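Local structure of ABC transporter substrate binding protein (Ribose) (Agrobacterium vitis S4, 4WT7) at residues N52-E57 with Q281-V286. The protein probably serves as the solute-binding protein of a sugar ABC transporter, and holds a molecule of D-allitol in this crystal. Sequence-based numbering, arbitrary orientation.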
loop_
_atom_site.group_PDB
_atom_site.type_symbol
_atom_site.label_atom_id
_atom_site.label_comp_id
_atom_site.label_asym_id
_atom_site.label_seq_id
_atom_site.Cartn_x
_atom_site.Cartn_y
_atom_site.Cartn_z
ATOM N N ASN A 52 9.357 -5.406 9.317
ATOM C CA ASN A 52 10.732 -5.623 9.792
ATOM C C ASN A 52 11.470 -4.353 10.275
ATOM O O ASN A 52 12.196 -4.375 11.285
ATOM C CB ASN A 52 11.562 -6.352 8.721
ATOM C CG ASN A 52 11.187 -7.815 8.625
ATOM O OD1 ASN A 52 10.495 -8.329 9.491
ATOM N ND2 ASN A 52 11.643 -8.493 7.572
ATOM N N ALA A 53 11.272 -3.252 9.565
ATOM C CA ALA A 53 11.970 -2.020 9.886
ATOM C C ALA A 53 11.468 -1.437 11.194
ATOM O O ALA A 53 12.194 -0.718 11.862
ATOM C CB ALA A 53 11.791 -1.007 8.766
ATOM N N GLN A 54 10.216 -1.704 11.549
ATOM C CA GLN A 54 9.715 -1.248 12.846
ATOM C C GLN A 54 10.405 -2.056 13.961
ATOM O O GLN A 54 10.894 -1.513 14.952
ATOM C CB GLN A 54 8.205 -1.479 12.960
ATOM C CG GLN A 54 7.334 -0.489 12.292
ATOM C CD GLN A 54 5.876 -0.904 12.357
ATOM O OE1 GLN A 54 5.185 -0.606 13.327
ATOM N NE2 GLN A 54 5.409 -1.624 11.328
ATOM N N ILE A 55 10.449 -3.359 13.771
ATOM C CA ILE A 55 11.027 -4.237 14.761
ATOM C C ILE A 55 12.486 -3.832 14.952
ATOM O O ILE A 55 12.940 -3.621 16.072
ATOM C CB ILE A 55 10.907 -5.678 14.276
ATOM C CG1 ILE A 55 9.442 -6.119 14.345
ATOM C CG2 ILE A 55 11.822 -6.592 15.058
ATOM C CD1 ILE A 55 9.157 -7.488 13.719
ATOM N N ALA A 56 13.201 -3.700 13.836
ATOM C CA ALA A 56 14.598 -3.291 13.850
ATOM C C ALA A 56 14.754 -1.995 14.620
ATOM O O ALA A 56 15.630 -1.883 15.471
ATOM C CB ALA A 56 15.118 -3.120 12.418
ATOM N N GLU A 57 13.916 -1.013 14.312
ATOM C CA GLU A 57 14.070 0.319 14.882
ATOM C C GLU A 57 13.766 0.316 16.380
ATOM O O GLU A 57 14.409 1.022 17.150
ATOM C CB GLU A 57 13.190 1.330 14.152
ATOM C CG GLU A 57 13.452 2.784 14.539
ATOM C CD GLU A 57 14.869 3.288 14.219
ATOM O OE1 GLU A 57 15.750 2.492 13.819
ATOM O OE2 GLU A 57 15.094 4.499 14.393
ATOM N N GLN A 281 9.962 5.658 10.559
ATOM C CA GLN A 281 9.288 6.865 10.980
ATOM C C GLN A 281 8.291 6.600 12.091
ATOM O O GLN A 281 8.245 7.333 13.101
ATOM C CB GLN A 281 8.560 7.505 9.823
ATOM C CG GLN A 281 8.316 8.963 10.102
ATOM C CD GLN A 281 7.426 9.588 9.077
ATOM O OE1 GLN A 281 7.830 10.529 8.388
ATOM N NE2 GLN A 281 6.187 9.087 8.972
ATOM N N ALA A 282 7.485 5.555 11.913
ATOM C CA ALA A 282 6.469 5.243 12.921
ATOM C C ALA A 282 7.142 5.115 14.299
ATOM O O ALA A 282 6.705 5.731 15.259
ATOM C CB ALA A 282 5.707 3.968 12.571
ATOM N N ILE A 283 8.220 4.329 14.371
ATOM C CA ILE A 283 8.913 4.110 15.636
ATOM C C ILE A 283 9.631 5.375 16.148
ATOM O O ILE A 283 9.643 5.656 17.361
ATOM C CB ILE A 283 9.895 2.942 15.553
ATOM C CG1 ILE A 283 9.188 1.691 15.040
ATOM C CG2 ILE A 283 10.430 2.640 16.913
ATOM C CD1 ILE A 283 7.849 1.403 15.749
ATOM N N GLN A 284 10.226 6.134 15.241
ATOM C CA GLN A 284 10.759 7.436 15.600
ATOM C C GLN A 284 9.643 8.227 16.277
ATOM O O GLN A 284 9.862 8.845 17.321
ATOM C CB GLN A 284 11.295 8.210 14.377
ATOM C CG GLN A 284 12.700 7.769 13.884
ATOM C CD GLN A 284 13.851 8.236 14.803
ATOM O OE1 GLN A 284 14.050 9.439 15.016
ATOM N NE2 GLN A 284 14.609 7.282 15.342
ATOM N N ASN A 285 8.441 8.199 15.681
ATOM C CA ASN A 285 7.349 9.000 16.205
ATOM C C ASN A 285 6.833 8.465 17.545
ATOM O O ASN A 285 6.397 9.238 18.400
ATOM C CB ASN A 285 6.232 9.187 15.164
ATOM C CG ASN A 285 6.615 10.192 14.092
ATOM O OD1 ASN A 285 7.681 10.808 14.160
ATOM N ND2 ASN A 285 5.767 10.356 13.094
ATOM N N VAL A 286 6.903 7.152 17.748
ATOM C CA VAL A 286 6.582 6.612 19.056
ATOM C C VAL A 286 7.530 7.165 20.144
ATOM O O VAL A 286 7.079 7.614 21.207
ATOM C CB VAL A 286 6.633 5.096 19.082
ATOM C CG1 VAL A 286 6.569 4.607 20.525
ATOM C CG2 VAL A 286 5.503 4.500 18.226
#
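The carboxylate of E57 and the carboxamide of Q284 cross obliquely, with planes turned 54° apart. NE2 of Q284 donates to OE2 of E57 at 3.0 Å, coming in nearly along the C-O axis of the acceptor. The bond bends to 148° at the hydrogen, and the oxygen is tilted somewhat out of the amide plane. The same OE2 forms a salt bridge with R60, one turn further along helix 45-60. The third flat group, the Q54 amide, bonds back through NE2 to A50 O.

Between these polar ends I283 fills the interface. The aliphatic part of Q54 lies across it at about a right angle, with Q54 CB 3.9 Å from I283 CG1. That CG1 also lies 3.6 Å from Q54 O, and I283 CB is 3.7 Å from CG of E57, which stands anti to the backbone N before the chain bends at chi2 toward Q284. Beneath, Q54 and I283 both touch V93 of strand 91-95.

The example illustrates how neighbouring helices on one face of a parallel sheet pack in a periplasmic binding protein lobe: the axes of 52-57 and 281-286 approach to 8.9 Å and cross at -37°. Q284 and R60 both engage OE2, which would probably favour the ionised carboxylate of E57, next to the aliphatic contact made by I283.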